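Local coordinates for tail fiber protein (Pseudomonas aeruginosa, PDB 6CL6) that probably serves as the trimeric receptor-binding fiber of the R2 pyocin, a contractile injection system, recognising the surface of target bacteria, at residues V278-S283 with G288-N293; T343-A348 with W367-R372; W149-T154 with Q183-Y188. One frame throughout, in Å; residues are numbered along the deposited sequence.

Contact 1. Residues V278-S283 with G288-N293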
loop_
_atom_site.group_PDB
_atom_site.type_symbol
_atom_site.label_atom_id
_atom_site.label_comp_id
_atom_site.label_asym_id
_atom_site.label_seq_id
_atom_site.Cartn_x
_atom_site.Cartn_y
_atom_site.Cartn_z
ATOM N N VAL A 278 -51.581 18.976 -47.586
ATOM C CA VAL A 278 -52.229 17.690 -47.342
ATOM C C VAL A 278 -52.821 17.157 -48.648
ATOM O O VAL A 278 -53.028 17.924 -49.609
ATOM C CB VAL A 278 -53.322 17.804 -46.257
ATOM C CG1 VAL A 278 -52.717 18.164 -44.892
ATOM C CG2 VAL A 278 -54.410 18.813 -46.646
ATOM N N PRO A 279 -53.086 15.863 -48.742
ATOM C CA PRO A 279 -53.612 15.320 -49.997
ATOM C C PRO A 279 -55.026 15.799 -50.263
ATOM O O PRO A 279 -55.838 15.948 -49.350
ATOM C CB PRO A 279 -53.580 13.803 -49.791
ATOM C CG PRO A 279 -52.633 13.585 -48.575
ATOM C CD PRO A 279 -52.813 14.810 -47.731
ATOM N N ALA A 280 -55.313 16.051 -51.531
ATOM C CA ALA A 280 -56.698 16.214 -51.958
ATOM C C ALA A 280 -57.363 14.840 -51.996
ATOM O O ALA A 280 -56.700 13.805 -52.136
ATOM C CB ALA A 280 -56.771 16.904 -53.317
ATOM N N THR A 281 -58.676 14.836 -51.821
ATOM C CA THR A 281 -59.482 13.626 -51.886
ATOM C C THR A 281 -60.548 13.801 -52.961
ATOM O O THR A 281 -60.808 14.912 -53.431
ATOM C CB THR A 281 -60.147 13.312 -50.556
ATOM O OG1 THR A 281 -60.801 14.485 -50.061
ATOM C CG2 THR A 281 -59.111 12.843 -49.547
ATOM N N ALA A 282 -61.149 12.685 -53.369
ATOM C CA ALA A 282 -62.093 12.772 -54.475
ATOM C C ALA A 282 -62.812 11.445 -54.627
ATOM O O ALA A 282 -62.396 10.420 -54.072
ATOM C CB ALA A 282 -61.375 13.145 -55.776
ATOM N N SER A 283 -63.935 11.504 -55.351
ATOM C CA SER A 283 -64.633 10.339 -55.874
ATOM C C SER A 283 -64.879 10.642 -57.346
ATOM O O SER A 283 -65.782 11.414 -57.679
ATOM C CB SER A 283 -65.940 10.088 -55.129
ATOM O OG SER A 283 -66.681 9.090 -55.791
ATOM N N GLY A 288 -69.501 12.925 -59.343
ATOM C CA GLY A 288 -68.375 12.854 -58.429
ATOM C C GLY A 288 -68.015 14.204 -57.858
ATOM O O GLY A 288 -68.663 15.214 -58.135
ATOM N N TRP A 289 -66.961 14.197 -57.032
ATOM C CA TRP A 289 -66.515 15.394 -56.352
ATOM C C TRP A 289 -65.004 15.330 -56.155
ATOM O O TRP A 289 -64.381 14.268 -56.244
ATOM C CB TRP A 289 -67.228 15.548 -55.015
ATOM C CG TRP A 289 -67.043 14.348 -54.126
ATOM C CD1 TRP A 289 -67.880 13.278 -54.012
ATOM C CD2 TRP A 289 -65.955 14.104 -53.236
ATOM N NE1 TRP A 289 -67.377 12.376 -53.101
ATOM C CE2 TRP A 289 -66.195 12.864 -52.611
ATOM C CE3 TRP A 289 -64.794 14.811 -52.903
ATOM C CZ2 TRP A 289 -65.323 12.318 -51.670
ATOM C CZ3 TRP A 289 -63.924 14.264 -51.963
ATOM C CH2 TRP A 289 -64.190 13.028 -51.368
ATOM N N TRP A 290 -64.429 16.494 -55.906
ATOM C CA TRP A 290 -62.994 16.630 -55.630
ATOM C C TRP A 290 -62.854 17.727 -54.589
ATOM O O TRP A 290 -63.541 18.752 -54.653
ATOM C CB TRP A 290 -62.207 16.966 -56.915
ATOM C CG TRP A 290 -60.771 17.298 -56.736
ATOM C CD1 TRP A 290 -59.704 16.428 -56.760
ATOM C CD2 TRP A 290 -60.206 18.598 -56.511
ATOM N NE1 TRP A 290 -58.537 17.107 -56.560
ATOM C CE2 TRP A 290 -58.810 18.437 -56.397
ATOM C CE3 TRP A 290 -60.749 19.874 -56.381
ATOM C CZ2 TRP A 290 -57.944 19.513 -56.164
ATOM C CZ3 TRP A 290 -59.886 20.945 -56.158
ATOM C CH2 TRP A 290 -58.503 20.751 -56.058
ATOM N N ARG A 291 -61.956 17.512 -53.627
ATOM C CA ARG A 291 -61.831 18.407 -52.492
ATOM C C ARG A 291 -60.359 18.711 -52.248
ATOM O O ARG A 291 -59.547 17.798 -52.066
ATOM C CB ARG A 291 -62.466 17.792 -51.249
ATOM C CG ARG A 291 -62.427 18.681 -50.035
ATOM C CD ARG A 291 -63.307 18.056 -48.920
ATOM N NE ARG A 291 -63.492 18.954 -47.787
ATOM C CZ ARG A 291 -64.484 18.857 -46.904
ATOM N NH1 ARG A 291 -65.400 17.897 -47.027
ATOM N NH2 ARG A 291 -64.566 19.723 -45.902
ATOM N N ASP A 292 -60.027 19.990 -52.264
ATOM C CA ASP A 292 -58.709 20.464 -51.840
ATOM C C ASP A 292 -58.751 20.635 -50.326
ATOM O O ASP A 292 -59.307 21.602 -49.810
ATOM C CB ASP A 292 -58.355 21.775 -52.531
ATOM C CG ASP A 292 -57.111 22.416 -51.918
ATOM O OD1 ASP A 292 -56.102 21.699 -51.746
ATOM O OD2 ASP A 292 -57.158 23.607 -51.567
ATOM N N ASN A 293 -58.140 19.713 -49.604
ATOM C CA ASN A 293 -58.182 19.771 -48.152
ATOM C C ASN A 293 -57.263 20.820 -47.564
ATOM O O ASN A 293 -57.429 21.143 -46.387
ATOM C CB ASN A 293 -57.886 18.380 -47.620
ATOM C CG ASN A 293 -58.989 17.395 -48.002
ATOM O OD1 ASN A 293 -60.143 17.590 -47.631
ATOM N ND2 ASN A 293 -58.647 16.381 -48.789
#
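N293 reaches across to 278-283 with its side-chain amide, and ND2 spends both hydrogens there. One bond goes to P279 O at 2.9 Å, on a lone pair and nearly straight; the other runs from ND2 to T281 OG1 at 3.1 Å. Both acceptors lie close to the amide plane, so the pair fixes the rotation of the carboxamide. V278 CG2 packs against N293 CB at 3.6 Å, its side chain at about a right angle to the asparagine. At the other end the W289 indole lies flat over the opposite strand: A282 CA sits 3.8 Å from the centroid of its six-membered ring in a CH-pi contact, and S283 N is over the same face. CG of W289 stands between its backbone N and carbonyl carbon (chi1 57°), which folds the ring back across the partner strand. Behind these side chains, T281 pairs with R291 and S283 with W289 through two backbone bonds each, while A282 and W290 form the non-hydrogen-bonded pair between them. W290 turns to the other face, where its NE1 is bonded to D292 of the second subunit. The arrangement is a beta hairpin at the border of the C-terminal sheet, with its W290 face at the trimer interface.

Contact 2. Residues T343-A348 with W367-R372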
loop_
_atom_site.group_PDB
_atom_site.type_symbol
_atom_site.label_atom_id
_atom_site.label_comp_id
_atom_site.label_asym_id
_atom_site.label_seq_id
_atom_site.Cartn_x
_atom_site.Cartn_y
_atom_site.Cartn_z
ATOM N N THR A 343 -78.271 27.616 -71.340
ATOM C CA THR A 343 -78.242 26.877 -70.098
ATOM C C THR A 343 -78.265 27.840 -68.929
ATOM O O THR A 343 -77.970 29.033 -69.061
ATOM C CB THR A 343 -76.972 26.005 -70.011
ATOM O OG1 THR A 343 -75.826 26.855 -70.036
ATOM C CG2 THR A 343 -76.903 25.045 -71.161
ATOM N N GLY A 344 -78.575 27.302 -67.756
ATOM C CA GLY A 344 -78.499 28.083 -66.543
ATOM C C GLY A 344 -78.211 27.200 -65.346
ATOM O O GLY A 344 -78.652 26.040 -65.275
ATOM N N PHE A 345 -77.460 27.755 -64.400
ATOM C CA PHE A 345 -77.218 27.133 -63.105
ATOM C C PHE A 345 -77.583 28.166 -62.051
ATOM O O PHE A 345 -77.059 29.288 -62.070
ATOM C CB PHE A 345 -75.765 26.699 -62.985
ATOM C CG PHE A 345 -75.415 26.074 -61.656
ATOM C CD1 PHE A 345 -75.182 26.855 -60.539
ATOM C CD2 PHE A 345 -75.289 24.701 -61.548
ATOM C CE1 PHE A 345 -74.846 26.279 -59.333
ATOM C CE2 PHE A 345 -74.936 24.114 -60.338
ATOM C CZ PHE A 345 -74.732 24.909 -59.224
ATOM N N ARG A 346 -78.502 27.814 -61.158
ATOM C CA ARG A 346 -78.990 28.787 -60.197
ATOM C C ARG A 346 -79.617 28.067 -59.016
ATOM O O ARG A 346 -79.799 26.845 -59.026
ATOM C CB ARG A 346 -79.995 29.748 -60.835
ATOM C CG ARG A 346 -81.428 29.220 -60.882
ATOM C CD ARG A 346 -82.335 30.161 -61.669
ATOM N NE ARG A 346 -83.755 29.790 -61.552
ATOM C CZ ARG A 346 -84.363 28.908 -62.343
ATOM N NH1 ARG A 346 -83.696 28.288 -63.304
ATOM N NH2 ARG A 346 -85.655 28.635 -62.168
ATOM N N GLY A 347 -79.971 28.852 -58.003
ATOM C CA GLY A 347 -80.743 28.340 -56.893
ATOM C C GLY A 347 -80.016 27.326 -56.046
ATOM O O GLY A 347 -80.654 26.442 -55.459
ATOM N N ALA A 348 -78.698 27.433 -55.958
ATOM C CA ALA A 348 -77.900 26.427 -55.262
ATOM C C ALA A 348 -78.034 26.573 -53.752
ATOM O O ALA A 348 -77.881 27.669 -53.211
ATOM C CB ALA A 348 -76.433 26.553 -55.659
ATOM N N TRP A 367 -73.182 19.400 -65.739
ATOM C CA TRP A 367 -73.022 20.545 -64.881
ATOM C C TRP A 367 -71.788 20.386 -63.995
ATOM O O TRP A 367 -71.319 19.277 -63.734
ATOM C CB TRP A 367 -74.274 20.750 -64.020
ATOM C CG TRP A 367 -74.571 19.612 -63.098
ATOM C CD1 TRP A 367 -75.472 18.616 -63.307
ATOM C CD2 TRP A 367 -73.963 19.348 -61.835
ATOM N NE1 TRP A 367 -75.483 17.753 -62.236
ATOM C CE2 TRP A 367 -74.553 18.172 -61.323
ATOM C CE3 TRP A 367 -72.990 19.989 -61.079
ATOM C CZ2 TRP A 367 -74.180 17.623 -60.093
ATOM C CZ3 TRP A 367 -72.610 19.433 -59.847
ATOM C CH2 TRP A 367 -73.209 18.272 -59.373
ATOM N N GLU A 368 -71.265 21.535 -63.544
ATOM C CA GLU A 368 -70.223 21.592 -62.538
ATOM C C GLU A 368 -70.606 22.638 -61.499
ATOM O O GLU A 368 -71.270 23.634 -61.809
ATOM C CB GLU A 368 -68.876 21.974 -63.160
ATOM C CG GLU A 368 -68.022 20.829 -63.596
ATOM C CD GLU A 368 -66.596 21.289 -63.910
ATOM O OE1 GLU A 368 -66.360 21.809 -65.021
ATOM O OE2 GLU A 368 -65.729 21.170 -63.025
ATOM N N ALA A 369 -70.191 22.402 -60.258
ATOM C CA ALA A 369 -70.449 23.326 -59.172
ATOM C C ALA A 369 -69.238 23.336 -58.252
ATOM O O ALA A 369 -68.488 22.367 -58.200
ATOM C CB ALA A 369 -71.696 22.932 -58.383
ATOM N N PHE A 370 -69.034 24.456 -57.551
ATOM C CA PHE A 370 -67.925 24.558 -56.618
ATOM C C PHE A 370 -68.386 25.303 -55.379
ATOM O O PHE A 370 -69.356 26.062 -55.398
ATOM C CB PHE A 370 -66.696 25.216 -57.279
ATOM C CG PHE A 370 -66.914 26.643 -57.699
ATOM C CD1 PHE A 370 -67.530 26.930 -58.916
ATOM C CD2 PHE A 370 -66.497 27.691 -56.889
ATOM C CE1 PHE A 370 -67.738 28.242 -59.305
ATOM C CE2 PHE A 370 -66.700 29.004 -57.263
ATOM C CZ PHE A 370 -67.320 29.284 -58.476
ATOM N N GLY A 371 -67.683 25.054 -54.272
ATOM C CA GLY A 371 -68.081 25.664 -53.020
ATOM C C GLY A 371 -67.191 25.226 -51.870
ATOM O O GLY A 371 -66.033 24.858 -52.077
ATOM N N ARG A 372 -67.725 25.268 -50.660
ATOM C CA ARG A 372 -66.928 24.940 -49.484
ATOM C C ARG A 372 -67.847 24.490 -48.367
ATOM O O ARG A 372 -69.085 24.480 -48.516
ATOM C CB ARG A 372 -66.091 26.145 -49.043
ATOM C CG ARG A 372 -66.906 27.352 -48.583
ATOM C CD ARG A 372 -66.008 28.450 -48.030
ATOM N NE ARG A 372 -66.710 29.728 -47.900
ATOM C CZ ARG A 372 -67.307 30.144 -46.786
ATOM N NH1 ARG A 372 -67.289 29.390 -45.692
ATOM N NH2 ARG A 372 -67.916 31.320 -46.766
ATOM O OXT ARG A 372 -67.367 24.111 -47.300
#
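F345 meets 367-372 through the far end of its ring, and the apolar part of the contact is essentially one approach: CZ of F345 lies 3.7 Å from CB of A369, with CE2 of F345 following at 4.0 Å from the same methyl. The methyl comes in obliquely to the phenyl group. CG of F345 is anti to the backbone N (chi1 178°), an extended setting that carries the ring out from its own strand toward the other; the CA atoms of F345 and W367, the nearest across the two segments, are still 8.0 Å apart. The same ring also rests on A353 and I355 of the neighbouring strand and on C324, and F316 touches A369.

The fold explains the spacing. Strand 343-346 borders a three-stranded antiparallel sheet, whereas 363-371 runs inside a five-stranded one, so the phenylalanine bridges two sheets packed through their side chains, in the gp53-like C-terminal region, which belongs to the H-type lectin clan.

The backbone O of E368 stands 4.0 Å from CE2 of F345, oblique to the ring, a plain van der Waals approach. Polar bonds lead outside the two segments: E368 OE1 is hydrogen-bonded to Y328 OH of the same chain, E368 OE2 forms a salt bridge with R299 of the second subunit, and F345 O accepts a hydrogen bond from N330 ND2 of the third subunit.

Contact 3. Residues W149-T154 with Q183-Y188. With EDO (1,2-ethanediol), chain K.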
loop_
_atom_site.group_PDB
_atom_site.type_symbol
_atom_site.label_atom_id
_atom_site.label_comp_id
_atom_site.label_asym_id
_atom_site.label_seq_id
_atom_site.Cartn_x
_atom_site.Cartn_y
_atom_site.Cartn_z
ATOM N N TRP A 149 30.889 -1.940 25.075
ATOM C CA TRP A 149 31.280 -0.561 25.276
ATOM C C TRP A 149 30.081 0.353 25.048
ATOM O O TRP A 149 29.196 0.058 24.236
ATOM C CB TRP A 149 32.426 -0.157 24.334
ATOM C CG TRP A 149 33.733 -0.709 24.668
ATOM C CD1 TRP A 149 34.730 -0.093 25.353
ATOM C CD2 TRP A 149 34.232 -2.007 24.316
ATOM N NE1 TRP A 149 35.807 -0.931 25.455
ATOM C CE2 TRP A 149 35.515 -2.118 24.844
ATOM C CE3 TRP A 149 33.716 -3.079 23.605
ATOM C CZ2 TRP A 149 36.298 -3.278 24.684
ATOM C CZ3 TRP A 149 34.469 -4.224 23.458
ATOM C CH2 TRP A 149 35.747 -4.320 24.008
ATOM N N SER A 150 30.093 1.486 25.738
ATOM C CA SER A 150 29.007 2.441 25.691
ATOM C C SER A 150 29.459 3.743 25.066
ATOM O O SER A 150 30.458 4.325 25.487
ATOM C CB SER A 150 28.471 2.739 27.104
ATOM O OG SER A 150 27.368 3.594 27.066
ATOM N N GLN A 151 28.703 4.215 24.083
ATOM C CA GLN A 151 28.876 5.556 23.544
ATOM C C GLN A 151 27.735 6.389 24.102
ATOM O O GLN A 151 26.569 6.216 23.708
ATOM C CB GLN A 151 28.879 5.571 22.014
ATOM C CG GLN A 151 28.937 6.972 21.405
ATOM C CD GLN A 151 30.142 7.780 21.905
ATOM O OE1 GLN A 151 30.031 8.599 22.813
ATOM N NE2 GLN A 151 31.307 7.522 21.315
ATOM N N SER A 152 28.063 7.265 25.029
ATOM C CA SER A 152 27.063 8.073 25.713
ATOM C C SER A 152 26.755 9.372 25.000
ATOM O O SER A 152 25.884 10.113 25.452
ATOM C CB SER A 152 27.525 8.318 27.142
ATOM O OG SER A 152 27.680 7.072 27.813
ATOM N N PHE A 153 27.427 9.668 23.888
ATOM C CA PHE A 153 27.288 10.968 23.247
ATOM C C PHE A 153 27.081 10.802 21.750
ATOM O O PHE A 153 27.956 10.307 21.053
ATOM C CB PHE A 153 28.523 11.842 23.513
ATOM C CG PHE A 153 28.711 12.203 24.949
ATOM C CD1 PHE A 153 29.418 11.369 25.790
ATOM C CD2 PHE A 153 28.159 13.391 25.460
ATOM C CE1 PHE A 153 29.596 11.691 27.127
ATOM C CE2 PHE A 153 28.313 13.717 26.794
ATOM C CZ PHE A 153 29.036 12.863 27.633
ATOM N N THR A 154 25.927 11.233 21.259
ATOM C CA THR A 154 25.696 11.209 19.822
ATOM C C THR A 154 26.773 11.982 19.065
ATOM O O THR A 154 27.205 11.549 18.002
ATOM C CB THR A 154 24.296 11.747 19.536
ATOM O OG1 THR A 154 23.334 10.737 19.906
ATOM C CG2 THR A 154 24.116 12.105 18.077
ATOM N N GLN A 183 30.210 -7.760 15.530
ATOM C CA GLN A 183 29.765 -6.612 16.305
ATOM C C GLN A 183 28.247 -6.454 16.189
ATOM O O GLN A 183 27.654 -6.737 15.150
ATOM C CB GLN A 183 30.442 -5.300 15.841
ATOM C CG GLN A 183 31.958 -5.320 15.899
ATOM C CD GLN A 183 32.575 -4.022 15.473
ATOM O OE1 GLN A 183 32.045 -3.340 14.577
ATOM N NE2 GLN A 183 33.699 -3.647 16.113
ATOM N N THR A 184 27.647 -5.939 17.250
ATOM C CA THR A 184 26.286 -5.427 17.243
ATOM C C THR A 184 26.271 -4.044 17.881
ATOM O O THR A 184 27.148 -3.704 18.678
ATOM C CB THR A 184 25.293 -6.309 18.009
ATOM O OG1 THR A 184 25.577 -6.241 19.420
ATOM C CG2 THR A 184 25.377 -7.703 17.519
ATOM N N TYR A 185 25.271 -3.239 17.493
ATOM C CA TYR A 185 25.120 -1.861 17.976
ATOM C C TYR A 185 23.646 -1.606 18.188
ATOM O O TYR A 185 22.842 -1.763 17.254
ATOM C CB TYR A 185 25.669 -0.853 16.987
ATOM C CG TYR A 185 25.934 0.535 17.570
ATOM C CD1 TYR A 185 27.076 0.762 18.354
ATOM C CD2 TYR A 185 25.058 1.584 17.380
ATOM C CE1 TYR A 185 27.343 2.006 18.902
ATOM C CE2 TYR A 185 25.327 2.869 17.926
ATOM C CZ TYR A 185 26.495 3.048 18.692
ATOM O OH TYR A 185 26.806 4.247 19.268
ATOM N N GLN A 186 23.301 -1.230 19.399
ATOM C CA GLN A 186 21.927 -0.907 19.786
ATOM C C GLN A 186 21.861 0.590 20.074
ATOM O O GLN A 186 22.464 1.080 21.038
ATOM C CB GLN A 186 21.518 -1.751 20.991
ATOM C CG GLN A 186 20.120 -1.439 21.525
ATOM C CD GLN A 186 19.754 -2.264 22.750
ATOM O OE1 GLN A 186 20.445 -3.222 23.126
ATOM N NE2 GLN A 186 18.664 -1.884 23.384
ATOM N N ALA A 187 21.122 1.309 19.248
ATOM C CA ALA A 187 20.993 2.756 19.408
ATOM C C ALA A 187 20.211 3.087 20.672
ATOM O O ALA A 187 19.221 2.433 20.997
ATOM C CB ALA A 187 20.309 3.353 18.192
ATOM N N TYR A 188 20.655 4.123 21.386
ATOM C CA TYR A 188 20.037 4.450 22.671
ATOM C C TYR A 188 18.574 4.835 22.512
ATOM O O TYR A 188 17.748 4.524 23.378
ATOM C CB TYR A 188 20.824 5.570 23.372
ATOM C CG TYR A 188 20.441 6.953 22.973
ATOM C CD1 TYR A 188 20.824 7.486 21.747
ATOM C CD2 TYR A 188 19.670 7.749 23.825
ATOM C CE1 TYR A 188 20.467 8.779 21.390
ATOM C CE2 TYR A 188 19.287 9.019 23.460
ATOM C CZ TYR A 188 19.692 9.530 22.256
ATOM O OH TYR A 188 19.321 10.804 21.925
HETATM C C1 EDO K . 23.080 11.117 23.706
HETATM O O1 EDO K . 23.839 12.057 22.922
HETATM C C2 EDO K . 22.129 11.892 24.596
HETATM O O2 EDO K . 21.195 12.594 23.749
HETATM O O HOH W 1 20.976 12.069 20.028
#
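T154 and Y188 come together at about a right angle, and the threonine can be followed outward. Its CB lies 3.4 Å from O1 of a bound ethanediol, probably a remnant of the crystallisation liquor; the backbone N of T154 gives that same O1 a nearly straight bond of 2.8 Å (N-H...O 174°). From CB the side chain ends in OG1, which has the ring of Y188 beside it, CE1 at 3.8 Å and oblique. OG1 is anti to the carbonyl carbon (chi1 -75°), and in that setting it also bonds to A168 N and to a water at 2.7 Å. The same water is 2.8 Å from Y188 OH, linking the two hydroxyls. Ethanediol makes a second bridge: its C1 lies over one face of the Y188 ring, and its O2 donates to Y188 OH at 3.2 Å.

Deeper in, Q151 CB touches Y185 OH at 3.7 Å, while that hydroxyl is bonded to R167 O. Q151 NE2 is bonded to Y163 OH, and its OE1 accepts from F153 N, bracing the turn into helix 154-159. The N-terminus of this short helix, with F153 at the N-cap, thus packs beside the end of strand 180-187, within the mixed beta sheet that includes strands 147-151 and 180-187.

In the fold
Along the chain the contacts come in series: contact 3 closes first, then contact 1, then contact 2. Contact 3 belongs to the mixed sheet that holds strands 147-151 and 180-187, and its centre lies 115 Å from that of contact 1 and 131 Å from that of contact 2. The latter two are close neighbours, 18 Å between centres and about 5 Å between nearest atoms, and both reach the five-stranded sheet: contact 1 occupies its border hairpin, contact 2 joins its inner strand 363-371 to the neighbouring three-stranded sheet. All three touch the third subunit. The result is a long, thin trimer, its subunits meeting at each of the two regions described.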